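Local coordinates for protein AlyGC mutant - R241A (Glaciecola chathamensis S18K6, PDB 5GKQ) that is a family 6 polysaccharide lyase that cleaves alginate, here a point mutant binding mannuronate units and calcium, at residues 477-482 and 501-506; 544-549 and 574-579; 265-270 and 302-307; 150-155 and 195-200. All blocks are in the same frame, centred on the assembly; numbering follows the deposited sequence.

Interaction 1 (477-482 and 501-506); sequences LSLDKT and TLIEIN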
loop_
_atom_site.group_PDB
_atom_site.type_symbol
_atom_site.label_atom_id
_atom_site.label_comp_id
_atom_site.label_asym_id
_atom_site.label_seq_id
_atom_site.Cartn_x
_atom_site.Cartn_y
_atom_site.Cartn_z
ATOM N N LEU A 477 -10.185 8.084 -12.241
ATOM C CA LEU A 477 -9.726 9.450 -12.449
ATOM C C LEU A 477 -8.443 9.625 -11.651
ATOM O O LEU A 477 -8.457 9.965 -10.471
ATOM C CB LEU A 477 -10.795 10.443 -12.026
ATOM C CG LEU A 477 -12.167 10.178 -12.635
ATOM C CD1 LEU A 477 -13.163 11.204 -12.169
ATOM C CD2 LEU A 477 -12.049 10.175 -14.149
ATOM N N SER A 478 -7.319 9.369 -12.308
ATOM C CA SER A 478 -6.007 9.472 -11.698
ATOM C C SER A 478 -5.470 10.874 -11.907
ATOM O O SER A 478 -5.523 11.410 -13.017
ATOM C CB SER A 478 -5.063 8.438 -12.301
ATOM O OG SER A 478 -4.122 7.991 -11.340
ATOM N N LEU A 479 -4.973 11.466 -10.836
ATOM C CA LEU A 479 -4.479 12.834 -10.807
ATOM C C LEU A 479 -2.983 12.812 -10.578
ATOM O O LEU A 479 -2.524 12.359 -9.525
ATOM C CB LEU A 479 -5.165 13.627 -9.709
ATOM C CG LEU A 479 -6.435 14.312 -10.135
ATOM C CD1 LEU A 479 -7.090 14.820 -8.881
ATOM C CD2 LEU A 479 -6.075 15.398 -11.159
ATOM N N ASP A 480 -2.221 13.272 -11.564
ATOM C CA ASP A 480 -0.793 13.467 -11.395
ATOM C C ASP A 480 -0.424 14.929 -11.587
ATOM O O ASP A 480 0.720 15.248 -11.906
ATOM C CB ASP A 480 0.010 12.543 -12.317
ATOM C CG ASP A 480 -0.088 12.909 -13.783
ATOM O OD1 ASP A 480 -0.950 13.713 -14.167
ATOM O OD2 ASP A 480 0.714 12.357 -14.567
ATOM N N LYS A 481 -1.383 15.819 -11.352
ATOM C CA LYS A 481 -1.179 17.255 -11.419
ATOM C C LYS A 481 -2.158 17.929 -10.457
ATOM O O LYS A 481 -3.105 17.311 -9.966
ATOM C CB LYS A 481 -1.371 17.758 -12.846
ATOM C CG LYS A 481 -2.745 17.459 -13.403
ATOM C CD LYS A 481 -2.782 17.518 -14.904
ATOM C CE LYS A 481 -2.638 16.148 -15.519
ATOM N NZ LYS A 481 -2.796 16.195 -16.992
ATOM N N THR A 482 -1.899 19.202 -10.176
ATOM C CA THR A 482 -2.785 20.025 -9.373
ATOM C C THR A 482 -3.983 20.422 -10.221
ATOM O O THR A 482 -3.817 20.841 -11.364
ATOM C CB THR A 482 -2.045 21.269 -8.875
ATOM O OG1 THR A 482 -1.092 20.909 -7.877
ATOM C CG2 THR A 482 -2.988 22.266 -8.290
ATOM N N THR A 501 -12.883 2.552 -7.343
ATOM C CA THR A 501 -12.278 3.834 -7.031
ATOM C C THR A 501 -12.774 4.858 -8.034
ATOM O O THR A 501 -12.854 4.576 -9.225
ATOM C CB THR A 501 -10.758 3.772 -7.080
ATOM O OG1 THR A 501 -10.295 2.737 -6.215
ATOM C CG2 THR A 501 -10.162 5.090 -6.632
ATOM N N LEU A 502 -13.127 6.036 -7.558
ATOM C CA LEU A 502 -13.441 7.107 -8.483
ATOM C C LEU A 502 -12.214 7.967 -8.731
ATOM O O LEU A 502 -11.836 8.198 -9.876
ATOM C CB LEU A 502 -14.590 7.962 -7.943
ATOM C CG LEU A 502 -14.949 9.164 -8.815
ATOM C CD1 LEU A 502 -15.687 8.725 -10.037
ATOM C CD2 LEU A 502 -15.779 10.175 -8.065
ATOM N N ILE A 503 -11.571 8.435 -7.671
ATOM C CA ILE A 503 -10.475 9.375 -7.782
ATOM C C ILE A 503 -9.259 8.789 -7.084
ATOM O O ILE A 503 -9.345 8.358 -5.928
ATOM C CB ILE A 503 -10.845 10.746 -7.200
ATOM C CG1 ILE A 503 -11.954 11.377 -8.031
ATOM C CG2 ILE A 503 -9.649 11.638 -7.227
ATOM C CD1 ILE A 503 -12.331 12.763 -7.589
ATOM N N GLU A 504 -8.136 8.752 -7.805
ATOM C CA GLU A 504 -6.849 8.324 -7.284
ATOM C C GLU A 504 -5.906 9.512 -7.334
ATOM O O GLU A 504 -5.613 10.032 -8.409
ATOM C CB GLU A 504 -6.276 7.156 -8.085
ATOM C CG GLU A 504 -4.821 6.814 -7.725
ATOM C CD GLU A 504 -4.204 5.717 -8.586
ATOM O OE1 GLU A 504 -3.824 4.657 -8.049
ATOM O OE2 GLU A 504 -4.083 5.928 -9.806
ATOM N N ILE A 505 -5.442 9.950 -6.179
ATOM C CA ILE A 505 -4.475 11.029 -6.109
ATOM C C ILE A 505 -3.090 10.415 -6.222
ATOM O O ILE A 505 -2.675 9.623 -5.370
ATOM C CB ILE A 505 -4.635 11.828 -4.815
ATOM C CG1 ILE A 505 -6.042 12.433 -4.742
ATOM C CG2 ILE A 505 -3.593 12.905 -4.742
ATOM C CD1 ILE A 505 -6.278 13.231 -3.501
ATOM N N ASN A 506 -2.387 10.749 -7.287
ATOM C CA ASN A 506 -1.071 10.198 -7.551
ATOM C C ASN A 506 0.009 11.229 -7.256
ATOM O O ASN A 506 -0.264 12.347 -6.808
ATOM C CB ASN A 506 -0.967 9.722 -8.996
ATOM C CG ASN A 506 -0.446 8.339 -9.086
ATOM O OD1 ASN A 506 0.708 8.073 -8.740
ATOM N ND2 ASN A 506 -1.302 7.422 -9.513
#

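Interaction 2 (544-549 and 574-579); sequences RLAIKN and YIEVQD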
loop_
_atom_site.group_PDB
_atom_site.type_symbol
_atom_site.label_atom_id
_atom_site.label_comp_id
_atom_site.label_asym_id
_atom_site.label_seq_id
_atom_site.Cartn_x
_atom_site.Cartn_y
_atom_site.Cartn_z
ATOM N N ARG A 544 -2.427 17.727 -1.352
ATOM C CA ARG A 544 -3.408 18.627 -0.784
ATOM C C ARG A 544 -4.760 18.218 -1.320
ATOM O O ARG A 544 -4.874 17.893 -2.503
ATOM C CB ARG A 544 -3.124 20.062 -1.154
ATOM C CG ARG A 544 -1.818 20.566 -0.604
ATOM C CD ARG A 544 -1.386 21.833 -1.310
ATOM N NE ARG A 544 -0.709 21.533 -2.563
ATOM C CZ ARG A 544 -0.780 22.304 -3.634
ATOM N NH1 ARG A 544 -1.512 23.402 -3.591
ATOM N NH2 ARG A 544 -0.127 21.966 -4.735
ATOM N N LEU A 545 -5.777 18.200 -0.447
ATOM C CA LEU A 545 -7.140 17.851 -0.834
ATOM C C LEU A 545 -8.077 18.882 -0.241
ATOM O O LEU A 545 -8.066 19.096 0.972
ATOM C CB LEU A 545 -7.508 16.451 -0.352
ATOM C CG LEU A 545 -8.937 15.946 -0.566
ATOM C CD1 LEU A 545 -9.365 15.990 -2.013
ATOM C CD2 LEU A 545 -9.044 14.537 -0.071
ATOM N N ALA A 546 -8.874 19.530 -1.087
ATOM C CA ALA A 546 -9.857 20.512 -0.656
ATOM C C ALA A 546 -11.212 20.147 -1.240
ATOM O O ALA A 546 -11.316 19.880 -2.437
ATOM C CB ALA A 546 -9.458 21.922 -1.087
ATOM N N ILE A 547 -12.246 20.123 -0.396
ATOM C CA ILE A 547 -13.594 19.726 -0.796
ATOM C C ILE A 547 -14.571 20.799 -0.352
ATOM O O ILE A 547 -14.751 21.021 0.849
ATOM C CB ILE A 547 -13.993 18.370 -0.204
ATOM C CG1 ILE A 547 -13.061 17.282 -0.716
ATOM C CG2 ILE A 547 -15.447 18.066 -0.551
ATOM C CD1 ILE A 547 -13.026 16.062 0.133
ATOM N N LYS A 548 -15.212 21.446 -1.308
ATOM C CA LYS A 548 -16.087 22.568 -1.025
ATOM C C LYS A 548 -17.438 22.351 -1.674
ATOM O O LYS A 548 -17.529 21.784 -2.764
ATOM C CB LYS A 548 -15.509 23.879 -1.548
ATOM C CG LYS A 548 -14.097 24.151 -1.132
ATOM C CD LYS A 548 -13.575 25.380 -1.839
ATOM C CE LYS A 548 -12.129 25.635 -1.457
ATOM N NZ LYS A 548 -11.554 26.803 -2.175
ATOM N N ASN A 549 -18.480 22.816 -0.979
ATOM C CA ASN A 549 -19.835 22.962 -1.517
ATOM C C ASN A 549 -20.310 21.719 -2.250
ATOM O O ASN A 549 -21.070 21.812 -3.204
ATOM C CB ASN A 549 -19.933 24.171 -2.442
ATOM C CG ASN A 549 -19.258 25.397 -1.874
ATOM O OD1 ASN A 549 -19.522 25.801 -0.749
ATOM N ND2 ASN A 549 -18.360 25.986 -2.648
ATOM N N TYR A 574 -2.546 19.115 3.731
ATOM C CA TYR A 574 -3.789 19.375 4.441
ATOM C C TYR A 574 -4.933 18.677 3.729
ATOM O O TYR A 574 -4.869 18.424 2.521
ATOM C CB TYR A 574 -4.113 20.865 4.557
ATOM C CG TYR A 574 -4.276 21.621 3.251
ATOM C CD1 TYR A 574 -5.469 21.604 2.548
ATOM C CD2 TYR A 574 -3.246 22.399 2.750
ATOM C CE1 TYR A 574 -5.617 22.318 1.373
ATOM C CE2 TYR A 574 -3.391 23.118 1.585
ATOM C CZ TYR A 574 -4.569 23.072 0.899
ATOM O OH TYR A 574 -4.677 23.796 -0.269
ATOM N N ILE A 575 -5.973 18.362 4.509
ATOM C CA ILE A 575 -7.279 17.937 4.016
ATOM C C ILE A 575 -8.316 18.887 4.595
ATOM O O ILE A 575 -8.396 19.053 5.812
ATOM C CB ILE A 575 -7.610 16.490 4.397
ATOM C CG1 ILE A 575 -6.584 15.534 3.810
ATOM C CG2 ILE A 575 -8.990 16.152 3.906
ATOM C CD1 ILE A 575 -6.863 14.103 4.017
ATOM N N GLU A 576 -9.112 19.486 3.723
ATOM C CA GLU A 576 -9.972 20.615 4.047
ATOM C C GLU A 576 -11.343 20.343 3.465
ATOM O O GLU A 576 -11.501 20.323 2.241
ATOM C CB GLU A 576 -9.412 21.902 3.458
ATOM C CG GLU A 576 -9.500 23.070 4.356
ATOM C CD GLU A 576 -9.148 24.336 3.643
ATOM O OE1 GLU A 576 -9.539 25.413 4.146
ATOM O OE2 GLU A 576 -8.507 24.246 2.569
ATOM N N VAL A 577 -12.330 20.122 4.322
ATOM C CA VAL A 577 -13.704 19.940 3.883
ATOM C C VAL A 577 -14.489 21.149 4.354
ATOM O O VAL A 577 -14.489 21.464 5.546
ATOM C CB VAL A 577 -14.298 18.640 4.420
ATOM C CG1 VAL A 577 -15.804 18.636 4.236
ATOM C CG2 VAL A 577 -13.658 17.461 3.729
ATOM N N GLN A 578 -15.109 21.855 3.413
ATOM C CA GLN A 578 -15.885 23.051 3.703
ATOM C C GLN A 578 -17.263 22.956 3.066
ATOM O O GLN A 578 -17.378 22.681 1.869
ATOM C CB GLN A 578 -15.190 24.304 3.194
ATOM C CG GLN A 578 -14.040 24.805 4.053
ATOM C CD GLN A 578 -13.175 25.861 3.333
ATOM O OE1 GLN A 578 -13.506 26.319 2.236
ATOM N NE2 GLN A 578 -12.061 26.236 3.952
ATOM N N ASP A 579 -18.300 23.185 3.872
ATOM C CA ASP A 579 -19.657 23.425 3.391
ATOM C C ASP A 579 -20.154 22.277 2.516
ATOM O O ASP A 579 -20.697 22.476 1.429
ATOM C CB ASP A 579 -19.741 24.768 2.661
ATOM C CG ASP A 579 -19.411 25.953 3.568
ATOM O OD1 ASP A 579 -20.300 26.410 4.326
ATOM O OD2 ASP A 579 -18.262 26.435 3.534
HETATM O O HOH W 1 -2.941 25.239 -1.908
#

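Interaction 3 (265-270 and 302-307); sequences VINRDQ and RYHQVD. With BEM (beta-D-mannopyranuronic acid), chain C.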
loop_
_atom_site.group_PDB
_atom_site.type_symbol
_atom_site.label_atom_id
_atom_site.label_comp_id
_atom_site.label_asym_id
_atom_site.label_seq_id
_atom_site.Cartn_x
_atom_site.Cartn_y
_atom_site.Cartn_z
ATOM N N VAL A 265 18.530 26.816 22.984
ATOM C CA VAL A 265 19.807 26.801 23.684
ATOM C C VAL A 265 19.828 25.646 24.676
ATOM O O VAL A 265 18.984 25.557 25.575
ATOM C CB VAL A 265 20.071 28.141 24.386
ATOM C CG1 VAL A 265 21.492 28.184 24.959
ATOM C CG2 VAL A 265 19.836 29.293 23.417
ATOM N N ILE A 266 20.804 24.789 24.535
ATOM C CA ILE A 266 20.994 23.691 25.406
ATOM C C ILE A 266 22.485 23.654 25.627
ATOM O O ILE A 266 23.220 24.113 24.818
ATOM C CB ILE A 266 20.575 22.414 24.733
ATOM C CG1 ILE A 266 19.183 22.552 24.204
ATOM C CG2 ILE A 266 20.562 21.290 25.713
ATOM C CD1 ILE A 266 18.688 21.320 23.537
ATOM N N ASN A 267 22.929 23.115 26.732
ATOM C CA ASN A 267 24.336 22.989 27.016
ATOM C C ASN A 267 25.142 24.181 27.448
ATOM O O ASN A 267 24.625 25.160 27.880
ATOM C CB ASN A 267 25.039 22.204 25.937
ATOM C CG ASN A 267 24.245 21.042 25.482
ATOM O OD1 ASN A 267 24.097 20.085 26.173
ATOM N ND2 ASN A 267 23.739 21.127 24.302
ATOM N N ARG A 268 26.445 24.059 27.344
ATOM C CA ARG A 268 27.368 25.050 27.836
ATOM C C ARG A 268 28.069 26.028 26.936
ATOM O O ARG A 268 28.379 25.727 25.835
ATOM C CB ARG A 268 28.508 24.262 28.451
ATOM C CG ARG A 268 28.603 24.260 29.949
ATOM C CD ARG A 268 29.616 23.238 30.431
ATOM N NE ARG A 268 29.155 21.896 30.149
ATOM C CZ ARG A 268 29.960 20.895 29.853
ATOM N NH1 ARG A 268 29.474 19.694 29.604
ATOM N NH2 ARG A 268 31.255 21.100 29.814
ATOM N N ASP A 269 28.336 27.208 27.468
ATOM C CA ASP A 269 29.191 28.217 26.836
ATOM C C ASP A 269 28.688 28.654 25.465
ATOM O O ASP A 269 29.485 29.009 24.595
ATOM C CB ASP A 269 30.639 27.735 26.732
ATOM C CG ASP A 269 31.251 27.427 28.080
ATOM O OD1 ASP A 269 30.948 28.137 29.062
ATOM O OD2 ASP A 269 32.041 26.468 28.166
ATOM N N GLN A 270 27.374 28.647 25.264
ATOM C CA GLN A 270 26.778 29.080 24.013
ATOM C C GLN A 270 26.603 30.590 24.023
ATOM O O GLN A 270 26.142 31.167 25.012
ATOM C CB GLN A 270 25.418 28.412 23.795
ATOM C CG GLN A 270 25.315 26.970 24.281
ATOM C CD GLN A 270 26.003 25.987 23.357
ATOM O OE1 GLN A 270 26.882 26.356 22.590
ATOM N NE2 GLN A 270 25.611 24.727 23.434
ATOM N N ARG A 302 22.079 12.887 25.914
ATOM C CA ARG A 302 21.164 13.584 26.796
ATOM C C ARG A 302 21.449 15.077 26.793
ATOM O O ARG A 302 22.606 15.500 26.841
ATOM C CB ARG A 302 21.259 13.013 28.199
ATOM C CG ARG A 302 21.015 11.531 28.176
ATOM C CD ARG A 302 19.599 11.236 27.587
ATOM N NE ARG A 302 18.560 11.981 28.265
ATOM C CZ ARG A 302 17.526 11.390 28.894
ATOM N NH1 ARG A 302 17.380 10.084 28.925
ATOM N NH2 ARG A 302 16.625 12.108 29.520
ATOM N N TYR A 303 20.379 15.866 26.716
ATOM C CA TYR A 303 20.482 17.314 26.812
ATOM C C TYR A 303 21.075 17.697 28.154
ATOM O O TYR A 303 20.556 17.307 29.199
ATOM C CB TYR A 303 19.104 17.945 26.643
ATOM C CG TYR A 303 18.550 17.787 25.258
ATOM C CD1 TYR A 303 19.387 17.506 24.197
ATOM C CD2 TYR A 303 17.193 17.918 25.012
ATOM C CE1 TYR A 303 18.897 17.358 22.932
ATOM C CE2 TYR A 303 16.689 17.772 23.749
ATOM C CZ TYR A 303 17.545 17.493 22.713
ATOM O OH TYR A 303 17.037 17.351 21.450
ATOM N N HIS A 304 22.164 18.448 28.133
ATOM C CA HIS A 304 22.850 18.825 29.355
ATOM C C HIS A 304 22.434 20.214 29.801
ATOM O O HIS A 304 22.094 21.072 28.991
ATOM C CB HIS A 304 24.359 18.785 29.174
ATOM C CG HIS A 304 24.913 17.402 29.112
ATOM N ND1 HIS A 304 26.264 17.139 29.160
ATOM C CD2 HIS A 304 24.297 16.202 29.013
ATOM C CE1 HIS A 304 26.456 15.835 29.087
ATOM N NE2 HIS A 304 25.278 15.244 28.997
ATOM N N GLN A 305 22.473 20.419 31.109
ATOM C CA GLN A 305 22.098 21.684 31.717
ATOM C C GLN A 305 22.719 22.863 30.975
ATOM O O GLN A 305 23.883 22.819 30.572
ATOM C CB GLN A 305 22.535 21.665 33.186
ATOM C CG GLN A 305 22.643 23.004 33.841
ATOM C CD GLN A 305 22.961 22.892 35.311
ATOM O OE1 GLN A 305 22.091 23.103 36.154
ATOM N NE2 GLN A 305 24.209 22.563 35.632
ATOM N N VAL A 306 21.912 23.904 30.760
ATOM C CA VAL A 306 22.426 25.141 30.190
ATOM C C VAL A 306 23.314 25.809 31.222
ATOM O O VAL A 306 22.918 26.003 32.378
ATOM C CB VAL A 306 21.281 26.069 29.756
ATOM C CG1 VAL A 306 21.778 27.506 29.640
ATOM C CG2 VAL A 306 20.683 25.602 28.443
ATOM N N ASP A 307 24.527 26.149 30.812
ATOM C CA ASP A 307 25.548 26.613 31.740
ATOM C C ASP A 307 26.405 27.639 31.017
ATOM O O ASP A 307 27.007 27.332 29.989
ATOM C CB ASP A 307 26.372 25.419 32.239
ATOM C CG ASP A 307 27.366 25.782 33.329
ATOM O OD1 ASP A 307 27.501 26.973 33.683
ATOM O OD2 ASP A 307 28.013 24.845 33.836
HETATM C C1 BEM C . 17.046 13.968 22.389
HETATM C C2 BEM C . 15.557 14.274 22.143
HETATM O O2 BEM C . 15.110 13.578 20.972
HETATM C C3 BEM C . 14.638 14.016 23.346
HETATM O O3 BEM C . 13.576 13.140 22.985
HETATM C C4 BEM C . 15.313 13.429 24.570
HETATM O O4 BEM C . 14.457 13.595 25.687
HETATM C C5 BEM C . 16.596 14.198 24.773
HETATM O O5 BEM C . 17.465 13.721 23.749
HETATM C C6 BEM C . 17.088 14.109 26.189
HETATM O O6B BEM C . 18.302 13.942 26.360
HETATM O O6A BEM C . 16.456 14.788 27.014
#

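Interaction 4 (150-155 and 195-200); sequences MAVRLT and TDSFTL. With BEM (beta-D-mannopyranuronic acid), chain B.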
loop_
_atom_site.group_PDB
_atom_site.type_symbol
_atom_site.label_atom_id
_atom_site.label_comp_id
_atom_site.label_asym_id
_atom_site.label_seq_id
_atom_site.Cartn_x
_atom_site.Cartn_y
_atom_site.Cartn_z
ATOM N N MET A 150 22.112 17.479 4.769
ATOM C CA MET A 150 23.555 17.638 4.805
ATOM C C MET A 150 24.059 17.488 6.232
ATOM O O MET A 150 23.491 18.069 7.151
ATOM C CB MET A 150 23.959 19.003 4.253
ATOM C CG MET A 150 25.426 19.299 4.370
ATOM S SD MET A 150 25.840 20.853 3.594
ATOM C CE MET A 150 27.631 20.809 3.670
ATOM N N ALA A 151 25.134 16.728 6.415
ATOM C CA ALA A 151 25.737 16.563 7.729
ATOM C C ALA A 151 27.247 16.719 7.649
ATOM O O ALA A 151 27.859 16.575 6.586
ATOM C CB ALA A 151 25.425 15.201 8.327
ATOM N N VAL A 152 27.848 16.997 8.799
ATOM C CA VAL A 152 29.294 17.003 8.968
ATOM C C VAL A 152 29.640 15.891 9.946
ATOM O O VAL A 152 29.294 15.967 11.126
ATOM C CB VAL A 152 29.807 18.348 9.479
ATOM C CG1 VAL A 152 31.261 18.217 9.911
ATOM C CG2 VAL A 152 29.634 19.415 8.412
ATOM N N ARG A 153 30.324 14.863 9.474
ATOM C CA ARG A 153 30.617 13.728 10.326
ATOM C C ARG A 153 31.938 13.922 11.051
ATOM O O ARG A 153 32.843 14.590 10.557
ATOM C CB ARG A 153 30.616 12.443 9.507
ATOM C CG ARG A 153 29.189 11.966 9.237
ATOM C CD ARG A 153 29.129 10.478 9.101
ATOM N NE ARG A 153 27.782 9.960 9.228
ATOM C CZ ARG A 153 27.235 9.585 10.379
ATOM N NH1 ARG A 153 27.928 9.683 11.509
ATOM N NH2 ARG A 153 25.992 9.117 10.402
ATOM N N LEU A 154 32.011 13.380 12.268
ATOM C CA LEU A 154 33.224 13.364 13.080
ATOM C C LEU A 154 33.578 11.939 13.473
ATOM O O LEU A 154 34.076 11.702 14.575
ATOM C CB LEU A 154 33.069 14.233 14.325
ATOM C CG LEU A 154 32.366 15.565 14.117
ATOM C CD1 LEU A 154 31.954 16.138 15.447
ATOM C CD2 LEU A 154 33.260 16.533 13.388
ATOM N N THR A 155 33.302 10.984 12.576
ATOM C CA THR A 155 33.470 9.566 12.871
ATOM C C THR A 155 34.863 9.270 13.401
ATOM O O THR A 155 35.028 8.380 14.245
ATOM C CB THR A 155 33.191 8.731 11.614
ATOM O OG1 THR A 155 31.861 8.923 11.176
ATOM C CG2 THR A 155 33.423 7.246 11.878
ATOM N N THR A 195 33.734 16.412 20.856
ATOM C CA THR A 195 34.886 16.849 20.087
ATOM C C THR A 195 34.597 18.195 19.449
ATOM O O THR A 195 33.459 18.503 19.091
ATOM C CB THR A 195 35.253 15.846 19.000
ATOM O OG1 THR A 195 34.271 15.910 17.966
ATOM C CG2 THR A 195 35.302 14.450 19.570
ATOM N N ASP A 196 35.637 19.004 19.325
ATOM C CA ASP A 196 35.504 20.290 18.672
ATOM C C ASP A 196 35.471 20.096 17.169
ATOM O O ASP A 196 36.231 19.298 16.618
ATOM C CB ASP A 196 36.663 21.194 19.058
ATOM C CG ASP A 196 36.660 21.535 20.518
ATOM O OD1 ASP A 196 35.560 21.575 21.112
ATOM O OD2 ASP A 196 37.749 21.752 21.073
ATOM N N SER A 197 34.576 20.821 16.506
ATOM C CA SER A 197 34.466 20.752 15.057
ATOM C C SER A 197 34.907 22.026 14.350
ATOM O O SER A 197 35.484 21.945 13.271
ATOM C CB SER A 197 33.023 20.422 14.661
ATOM O OG SER A 197 32.871 20.366 13.264
ATOM N N PHE A 198 34.672 23.195 14.934
ATOM C CA PHE A 198 35.031 24.482 14.339
ATOM C C PHE A 198 34.472 24.635 12.932
ATOM O O PHE A 198 35.051 25.320 12.096
ATOM C CB PHE A 198 36.545 24.699 14.326
ATOM C CG PHE A 198 37.197 24.571 15.662
ATOM C CD1 PHE A 198 36.994 25.527 16.647
ATOM C CD2 PHE A 198 38.046 23.522 15.927
ATOM C CE1 PHE A 198 37.607 25.408 17.903
ATOM C CE2 PHE A 198 38.665 23.402 17.166
ATOM C CZ PHE A 198 38.441 24.344 18.157
ATOM N N THR A 199 33.330 24.020 12.669
ATOM C CA THR A 199 32.654 24.227 11.401
ATOM C C THR A 199 31.990 25.588 11.373
ATOM O O THR A 199 31.381 26.012 12.353
ATOM C CB THR A 199 31.628 23.144 11.181
ATOM O OG1 THR A 199 32.302 21.886 11.135
ATOM C CG2 THR A 199 30.909 23.383 9.907
ATOM N N LEU A 200 32.144 26.287 10.256
ATOM C CA LEU A 200 31.541 27.590 10.026
ATOM C C LEU A 200 30.395 27.443 9.040
ATOM O O LEU A 200 30.586 26.937 7.931
ATOM C CB LEU A 200 32.561 28.580 9.474
ATOM C CG LEU A 200 31.995 29.946 9.084
ATOM C CD1 LEU A 200 31.958 30.898 10.277
ATOM C CD2 LEU A 200 32.764 30.549 7.942
HETATM C C1 BEM B . 24.887 6.323 12.449
HETATM C C2 BEM B . 24.854 6.611 13.938
HETATM O O2 BEM B . 25.773 7.646 14.246
HETATM C C3 BEM B . 23.441 6.983 14.364
HETATM O O3 BEM B . 23.381 7.569 15.653
HETATM C C4 BEM B . 22.818 8.005 13.462
HETATM O O4 BEM B . 21.441 7.959 13.793
HETATM C C5 BEM B . 22.975 7.574 12.023
HETATM O O5 BEM B . 24.362 7.440 11.745
HETATM C C6 BEM B . 22.191 8.548 11.195
HETATM O O6B BEM B . 22.720 9.252 10.307
HETATM O O6A BEM B . 21.013 8.711 11.559
HETATM O O1 BEM B . 26.233 6.032 12.077
#

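Interaction 1 (477-482 and 501-506)
Ser478 OG donates to Glu504 OE2 at 2.6 Å, the shortest polar bond between 477-482 and 501-506; Glu504 OE2 accepts on its anti lone pair, turned away from OE1. Glu504 can reach it because its CG stands anti to the backbone N (chi1 171°) and the chain runs on extended, so that the carboxylate rises beside the serine. Its other oxygen, OE1, makes a long, weak ion pair with Arg533. With an alanine at Glu504, the Ser478 hydroxyl would probably lose its acceptor and Arg533 a nearby negative charge. Beneath these polar groups run two parallel strands, successive coils of the C-terminal parallel beta-helix. Leu477 N to Leu502 O starts the row of backbone bonds, Leu477 O accepts from Glu504 N, Leu479 N gives to Glu504 O, and Asn506 N closes the row on Leu479 O at 2.8 Å. On the face away from Ser478, Leu477, Leu479, Ile503 and Ile505 form the apolar side. Leu477 and Leu502 lie alongside each other, CD1 to CD1 4.1 Å. Strand 477-479 is the outermost strand of its sheet within this chain, and helix 450-457 packs against Leu477 and Leu479 through Leu451, Phe452 and Ile455.

Interaction 2 (544-549 and 574-579)
Arg544 lays the aliphatic part of its side chain over one face of the Tyr574 ring, with CG 4.1 Å from the ring centroid and 28° off the normal, a CH-pi contact. The tyrosine can slide under it because its CG sits between the backbone N and the carbonyl carbon (chi1 60°). The guanidinium does not stack: its plane is turned 72° from the ring. Instead a water joins the two polar ends, 2.9 Å from Arg544 NH1, which donates to it, and 2.8 Å from Tyr574 OH, lying in the plane of both groups; NH2 goes to the carbonyl of Val434. The strands beneath belong to adjacent coils of a parallel beta-helix and run almost exactly parallel. Their backbones are sewn by bonds such as Ile547 N to Glu576 O and Gln578 N to Ile547 O, both 2.7 Å. On the other face Leu545 lies beside Ile575 and Ile547 beside Val577, with CD1 of Ile547 3.9 Å from CG2 of Val577. Where the strands end, Asn549 and Asp579 both take left-handed backbone conformations and lie side by side, Asn549 OD1 3.6 Å from Asp579 CB. Asn549 ND2 continues the row to Asp514 of another strand.

Interaction 3 (265-270 and 302-307)
In the glycan pocket of this PL6 beta-helix, Tyr303 of 302-307 is a flat plate held between the sugar and Ile266 of 265-270. The isoleucine brings CD1 up under the ring centre, 3.8 Å from the centroid and nearly on its normal, while C5 of a mannuronate lies over the opposite face, toward the rim. The same sugar's O6B accepts from Tyr303 N at 2.9 Å and, weakly, from Arg302 NE. With an alanine in place of Tyr303, the mannuronate would probably lose the surface it rests on, and the Ile266 methyl would face a gap. Asn267 ties the two loops together next to the pocket: its OD1 takes the N-H of His304 at 3.2 Å, its own N gives to His304 O, and its ND2 reaches the backbone carbonyl of Ala240, probably the engineered position. Asn267 CG lies anti to the carbonyl carbon (chi1 -41°), which carries OD1 back to that N-H. Farther along, Asp269 N donates to Asp307 O at 2.9 Å, almost straight, 164° at the hydrogen.

Interaction 4 (150-155 and 195-200)
Van der Waals contact carries all that passes between 150-155 and 195-200. Leu154 slides past Thr195 in the opposite direction, its CD1 3.4 Å from Thr195 OG1, while CD2 leans on Ser197 OG at 3.9 Å. Val152 meets Thr199 tip to tip, CG1 to OG1 4.0 Å; with CG1 anti to the backbone N (chi1 168°), that methyl is the one that reaches the threonine. The hydroxyls touched by these methyls find their polar partners elsewhere. Ser197 OG donates to Thr199 OG1 at 2.7 Å, and the amide of Asn162 grips both, ND2 on the serine and OD1 on the threonine; Thr195 OG1 is bonded to the carbonyl of His192. Arg153, one of the glycan-pocket residues, points the other way: extended from CG to NE, it hydrogen-bonds O5 of a mannuronate through NH2 (2.7 Å) at the guanidinium edge. Alternation of this kind, with Val152 and Leu154 packed against the loop and Arg153 turned to the glycan pocket, belongs to a parallel beta-helix that binds its polysaccharide along one side.

How the interactions relate
The four contacts fall into two pairs, one in each beta-helical half of the chain. Interactions 3 and 4 share the glycan-binding half: their centres are about 18 Å apart and their nearest atoms about 9 Å, and each holds a different mannuronate unit, so together they mark two places along one pocket. Interactions 1 and 2 lie in the C-terminal half with centres about 15 Å apart, and they touch where Thr482 OG1 packs 3.5 Å from Arg544 NH2. Within the chain, the centres of interactions 1 and 3 are about 49 Å apart, on opposite sides of its centre. Beside interaction 1, Thr501 bonds to Glu121 of the second subunit.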